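PDB 3CEA: Myo-inositol 2-dehydrogenase, which probably catalyses the NAD-dependent oxidation of the 2-hydroxyl of myo-inositol to a ketone, and binds NAD in a Rossmann-fold domain. Local coordinates for residues M66-N71 against T88-N93; Q200-A205 against L326-A331. One frame throughout, in Å; residues are numbered along the deposited sequence.

Contact 1 (M66-N71 against T88-N93)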
loop_
_atom_site.group_PDB
_atom_site.type_symbol
_atom_site.label_atom_id
_atom_site.label_comp_id
_atom_site.label_asym_id
_atom_site.label_seq_id
_atom_site.Cartn_x
_atom_site.Cartn_y
_atom_site.Cartn_z
HETATM N N MSE A 66 -44.985 7.376 23.521
HETATM C CA MSE A 66 -43.788 8.069 23.993
HETATM C C MSE A 66 -43.837 9.568 23.699
HETATM O O MSE A 66 -43.546 10.385 24.572
HETATM C CB MSE A 66 -42.528 7.447 23.386
HETATM C CG MSE A 66 -41.226 7.996 23.960
HETATM SE SE MSE A 66 -39.642 7.110 23.264
HETATM C CE MSE A 66 -39.752 7.704 21.425
ATOM N N ILE A 67 -44.217 9.915 22.471
ATOM C CA ILE A 67 -44.285 11.309 22.025
ATOM C C ILE A 67 -45.351 12.108 22.790
ATOM O O ILE A 67 -45.179 13.304 23.040
ATOM C CB ILE A 67 -44.493 11.399 20.483
ATOM C CG1 ILE A 67 -43.254 10.862 19.751
ATOM C CG2 ILE A 67 -44.785 12.836 20.041
ATOM C CD1 ILE A 67 -43.464 10.549 18.275
ATOM N N ASP A 68 -46.432 11.433 23.177
ATOM C CA ASP A 68 -47.544 12.073 23.880
ATOM C C ASP A 68 -47.400 12.076 25.407
ATOM O O ASP A 68 -48.252 12.626 26.112
ATOM C CB ASP A 68 -48.874 11.423 23.480
ATOM C CG ASP A 68 -49.189 11.581 21.999
ATOM O OD1 ASP A 68 -48.733 12.569 21.377
ATOM O OD2 ASP A 68 -49.901 10.709 21.457
ATOM N N THR A 69 -46.326 11.470 25.912
ATOM C CA THR A 69 -46.121 11.354 27.360
ATOM C C THR A 69 -44.831 12.025 27.829
ATOM O O THR A 69 -44.794 12.616 28.908
ATOM C CB THR A 69 -46.127 9.876 27.829
ATOM O OG1 THR A 69 -47.212 9.176 27.210
ATOM C CG2 THR A 69 -46.274 9.781 29.344
ATOM N N GLU A 70 -43.777 11.926 27.023
ATOM C CA GLU A 70 -42.464 12.426 27.419
ATOM C C GLU A 70 -42.290 13.916 27.139
ATOM O O GLU A 70 -42.790 14.440 26.139
ATOM C CB GLU A 70 -41.349 11.629 26.735
ATOM C CG GLU A 70 -41.302 10.149 27.106
ATOM C CD GLU A 70 -40.827 9.893 28.530
ATOM O OE1 GLU A 70 -39.836 10.519 28.965
ATOM O OE2 GLU A 70 -41.445 9.051 29.211
ATOM N N ASN A 71 -41.579 14.587 28.040
ATOM C CA ASN A 71 -41.177 15.973 27.841
ATOM C C ASN A 71 -39.855 16.015 27.079
ATOM O O ASN A 71 -38.782 15.873 27.672
ATOM C CB ASN A 71 -41.058 16.695 29.189
ATOM C CG ASN A 71 -40.860 18.198 29.040
ATOM O OD1 ASN A 71 -41.076 18.771 27.969
ATOM N ND2 ASN A 71 -40.455 18.847 30.127
ATOM N N THR A 88 -42.154 10.739 11.410
ATOM C CA THR A 88 -41.734 12.125 11.219
ATOM C C THR A 88 -42.927 13.076 11.298
ATOM O O THR A 88 -42.881 14.064 12.027
ATOM C CB THR A 88 -40.968 12.313 9.890
ATOM O OG1 THR A 88 -39.839 11.434 9.868
ATOM C CG2 THR A 88 -40.476 13.747 9.736
ATOM N N ILE A 89 -43.995 12.758 10.568
ATOM C CA ILE A 89 -45.217 13.570 10.572
ATOM C C ILE A 89 -45.783 13.729 11.990
ATOM O O ILE A 89 -46.074 14.846 12.424
ATOM C CB ILE A 89 -46.292 13.006 9.597
ATOM C CG1 ILE A 89 -45.833 13.168 8.142
ATOM C CG2 ILE A 89 -47.643 13.703 9.800
ATOM C CD1 ILE A 89 -46.545 12.259 7.149
ATOM N N TYR A 90 -45.911 12.616 12.711
ATOM C CA TYR A 90 -46.453 12.639 14.071
ATOM C C TYR A 90 -45.604 13.485 15.024
ATOM O O TYR A 90 -46.141 14.257 15.819
ATOM C CB TYR A 90 -46.616 11.216 14.613
ATOM C CG TYR A 90 -47.609 11.108 15.749
ATOM C CD1 TYR A 90 -48.980 11.065 15.497
ATOM C CD2 TYR A 90 -47.180 11.050 17.075
ATOM C CE1 TYR A 90 -49.902 10.969 16.537
ATOM C CE2 TYR A 90 -48.093 10.952 18.126
ATOM C CZ TYR A 90 -49.452 10.912 17.848
ATOM O OH TYR A 90 -50.362 10.816 18.872
ATOM N N ALA A 91 -44.284 13.339 14.921
ATOM C CA ALA A 91 -43.336 14.066 15.766
ATOM C C ALA A 91 -43.245 15.551 15.409
ATOM O O ALA A 91 -43.143 16.392 16.303
ATOM C CB ALA A 91 -41.957 13.412 15.708
HETATM N N MSE A 92 -43.276 15.861 14.112
HETATM C CA MSE A 92 -43.305 17.249 13.639
HETATM C C MSE A 92 -44.556 17.975 14.146
HETATM O O MSE A 92 -44.475 19.120 14.596
HETATM C CB MSE A 92 -43.254 17.320 12.106
HETATM C CG MSE A 92 -41.941 16.871 11.458
HETATM SE SE MSE A 92 -40.409 18.066 11.685
HETATM C CE MSE A 92 -41.165 19.694 11.098
ATOM N N ASN A 93 -45.701 17.296 14.075
ATOM C CA ASN A 93 -46.979 17.845 14.536
ATOM C C ASN A 93 -47.042 18.078 16.044
ATOM O O ASN A 93 -47.844 18.884 16.520
ATOM C CB ASN A 93 -48.141 16.945 14.103
ATOM C CG ASN A 93 -48.483 17.090 12.633
ATOM O OD1 ASN A 93 -48.319 18.160 12.044
ATOM N ND2 ASN A 93 -48.974 16.013 12.034
#

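Contact 2 (Q200-A205 against L326-A331)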
loop_
_atom_site.group_PDB
_atom_site.type_symbol
_atom_site.label_atom_id
_atom_site.label_comp_id
_atom_site.label_asym_id
_atom_site.label_seq_id
_atom_site.Cartn_x
_atom_site.Cartn_y
_atom_site.Cartn_z
ATOM N N GLN A 200 -24.247 18.330 -10.123
ATOM C CA GLN A 200 -25.085 17.875 -11.229
ATOM C C GLN A 200 -26.094 16.819 -10.762
ATOM O O GLN A 200 -25.954 16.244 -9.677
ATOM C CB GLN A 200 -24.208 17.294 -12.348
ATOM C CG GLN A 200 -23.187 18.270 -12.936
ATOM C CD GLN A 200 -22.182 17.612 -13.885
ATOM O OE1 GLN A 200 -22.479 16.614 -14.553
ATOM N NE2 GLN A 200 -20.987 18.193 -13.965
ATOM N N ASP A 201 -27.109 16.580 -11.588
ATOM C CA ASP A 201 -28.089 15.522 -11.356
ATOM C C ASP A 201 -27.997 14.465 -12.461
ATOM O O ASP A 201 -27.666 14.796 -13.599
ATOM C CB ASP A 201 -29.508 16.101 -11.318
ATOM C CG ASP A 201 -29.822 16.830 -10.015
ATOM O OD1 ASP A 201 -29.148 16.576 -8.990
ATOM O OD2 ASP A 201 -30.763 17.656 -10.017
ATOM N N PRO A 202 -28.276 13.189 -12.130
ATOM C CA PRO A 202 -28.356 12.144 -13.152
ATOM C C PRO A 202 -29.586 12.315 -14.040
ATOM O O PRO A 202 -30.667 12.645 -13.545
ATOM C CB PRO A 202 -28.484 10.850 -12.338
ATOM C CG PRO A 202 -28.126 11.213 -10.944
ATOM C CD PRO A 202 -28.501 12.642 -10.783
ATOM N N VAL A 203 -29.413 12.092 -15.340
ATOM C CA VAL A 203 -30.523 12.174 -16.291
ATOM C C VAL A 203 -30.929 10.803 -16.845
ATOM O O VAL A 203 -32.001 10.659 -17.433
ATOM C CB VAL A 203 -30.222 13.159 -17.454
ATOM C CG1 VAL A 203 -30.034 14.572 -16.916
ATOM C CG2 VAL A 203 -29.003 12.713 -18.259
ATOM N N GLN A 204 -30.073 9.804 -16.639
ATOM C CA GLN A 204 -30.283 8.465 -17.186
ATOM C C GLN A 204 -29.605 7.411 -16.321
ATOM O O GLN A 204 -28.505 7.627 -15.817
ATOM C CB GLN A 204 -29.744 8.392 -18.617
ATOM C CG GLN A 204 -30.255 7.216 -19.436
ATOM C CD GLN A 204 -29.795 7.280 -20.877
ATOM O OE1 GLN A 204 -28.619 7.074 -21.181
ATOM N NE2 GLN A 204 -30.726 7.566 -21.776
ATOM N N ALA A 205 -30.268 6.267 -16.164
ATOM C CA ALA A 205 -29.761 5.185 -15.328
ATOM C C ALA A 205 -29.888 3.820 -15.991
ATOM O O ALA A 205 -30.915 3.491 -16.595
ATOM C CB ALA A 205 -30.465 5.179 -13.978
ATOM N N LEU A 326 -33.351 9.435 -3.238
ATOM C CA LEU A 326 -34.290 8.320 -3.201
ATOM C C LEU A 326 -34.885 8.043 -4.585
ATOM O O LEU A 326 -35.102 6.886 -4.950
ATOM C CB LEU A 326 -35.397 8.605 -2.182
ATOM C CG LEU A 326 -36.447 7.535 -1.876
ATOM C CD1 LEU A 326 -35.812 6.322 -1.214
ATOM C CD2 LEU A 326 -37.550 8.118 -1.001
ATOM N N LYS A 327 -35.140 9.110 -5.343
ATOM C CA LYS A 327 -35.692 8.997 -6.694
ATOM C C LYS A 327 -34.707 8.349 -7.663
ATOM O O LYS A 327 -35.087 7.475 -8.448
ATOM C CB LYS A 327 -36.133 10.365 -7.226
ATOM C CG LYS A 327 -37.429 10.881 -6.628
ATOM C CD LYS A 327 -37.936 12.107 -7.369
ATOM C CE LYS A 327 -39.300 12.528 -6.854
ATOM N NZ LYS A 327 -39.920 13.578 -7.705
ATOM N N ILE A 328 -33.448 8.784 -7.599
ATOM C CA ILE A 328 -32.372 8.235 -8.428
ATOM C C ILE A 328 -32.122 6.758 -8.091
ATOM O O ILE A 328 -31.916 5.938 -8.987
ATOM C CB ILE A 328 -31.063 9.059 -8.288
ATOM C CG1 ILE A 328 -31.301 10.517 -8.705
ATOM C CG2 ILE A 328 -29.942 8.452 -9.134
ATOM C CD1 ILE A 328 -30.396 11.527 -8.009
ATOM N N ALA A 329 -32.159 6.434 -6.800
ATOM C CA ALA A 329 -32.008 5.060 -6.333
ATOM C C ALA A 329 -33.109 4.156 -6.884
ATOM O O ALA A 329 -32.827 3.088 -7.431
ATOM C CB ALA A 329 -31.993 5.021 -4.814
ATOM N N LYS A 330 -34.358 4.598 -6.750
ATOM C CA LYS A 330 -35.509 3.834 -7.229
ATOM C C LYS A 330 -35.527 3.716 -8.757
ATOM O O LYS A 330 -36.101 2.770 -9.304
ATOM C CB LYS A 330 -36.822 4.433 -6.710
ATOM C CG LYS A 330 -37.084 4.168 -5.230
ATOM C CD LYS A 330 -38.520 4.496 -4.847
ATOM N N ALA A 331 -34.887 4.671 -9.431
ATOM C CA ALA A 331 -34.740 4.635 -10.884
ATOM C C ALA A 331 -33.752 3.554 -11.320
ATOM O O ALA A 331 -33.923 2.943 -12.372
ATOM C CB ALA A 331 -34.313 5.998 -11.413
#

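Contact 1 (M66-N71 against T88-N93)
Asp68 and Tyr90 meet in a hydrogen bond: Tyr90 OH donates to Asp68 OD2 at 2.6 Å, and OD2 accepts through its syn lone pair. Asp68 OD1 lies 3.7 Å from Tyr90 CE2; OD2 meets the phenol at its edge, in the plane of the ring, with the carboxylate plane turned 55° from it. The ring is swung toward Asp68 because Tyr90 CG lies anti to the backbone N (chi1 -159°). Ile67 meets the same ring at another point of its edge. Its CG1 branch runs beside its own backbone N and carries CD1 into the ring plane, 3.9 Å from Tyr90 CD2; the same methyl sits 4.1 Å from Ala91 CB. An alanine in place of Tyr90 would probably leave the Asp68 carboxylate without its phenol partner and strip Ile67 CD1 of the ring edge beside it. Ile67 and Ala91 are buried, whereas Asp68 is exposed, so the hydrogen bond lies toward the surface. The contact joins Ile67 of helix 63-67 and the following Asp68 to helix 84-93 across strand 74-77, where Ile67 and Ala91 both rest on Ile75; Ala91 also touches Val98 of strand 97-100.

Contact 2 (Q200-A205 against L326-A331)
Apolar contact between Pro202 and Ile328 carries most of this meeting of strand and helix. Pro202 CD lies 3.5 Å from Ile328 CD1, and Pro202 CG is 3.7 Å from the same methyl, so the end of the isoleucine rests against the CG-CD side of the pyrrolidine ring. The two side chains cross at about a right angle. Both branches of Ile328 take part: CG1 stands beside the backbone N (chi1 -59°) and sends CD1 to the proline, while CG2, anti to that N, comes within 3.8 Å of Pro202 CG. Pro202 also touches Met232 of the neighbouring strand 225-232, and Ile328 packs on Ile191 of helix 182-198.

Farther along, two small residues face each other more loosely. Ala205 CB comes to 4.4 Å from Ala331 O, a loose approach of a methyl to a backbone carbonyl oxygen, and their CA atoms are 6.7 Å apart. Both side chains are single methyls directed at the other segment, consistent with the short CA separation.

No hydrogen bond links the segments; the polar links of the strand run to other parts. Asp201 OD1 forms a salt bridge with Arg195, and Gln204 OE1 is hydrogen-bonded to Tyr206 of a second subunit. A classic beta bulge sets Val203 and Gln204 together opposite Lys231 of the adjacent strand, with Pro202 and Ala205 directed at the helix. The arrangement is a helix laid against a face of a mixed beta-sheet, as in the C-terminal domain of the GFO/IDH/MocA family.

In the fold
Contacts 1 and 2 lie in different halves of the subunit, their centres 33 Å apart and their nearest atoms about 12 Å apart, without touching. They follow one another along the chain. Contact 1 belongs to the NAD-binding Rossmann domain and joins two helices over its parallel sheet; the Ile67 side chain is about 10 Å from the bound NAD, so it is not itself in touch with the cofactor. Contact 2 ties helix 319-338 to the mixed sheet of the C-terminal part. That helix also reaches back toward the nucleotide-binding half: Leu326, Lys327 and Lys330 touch helix 108-119, whose other residues Met114, Val117 and Ile118 pack on segment 88-93.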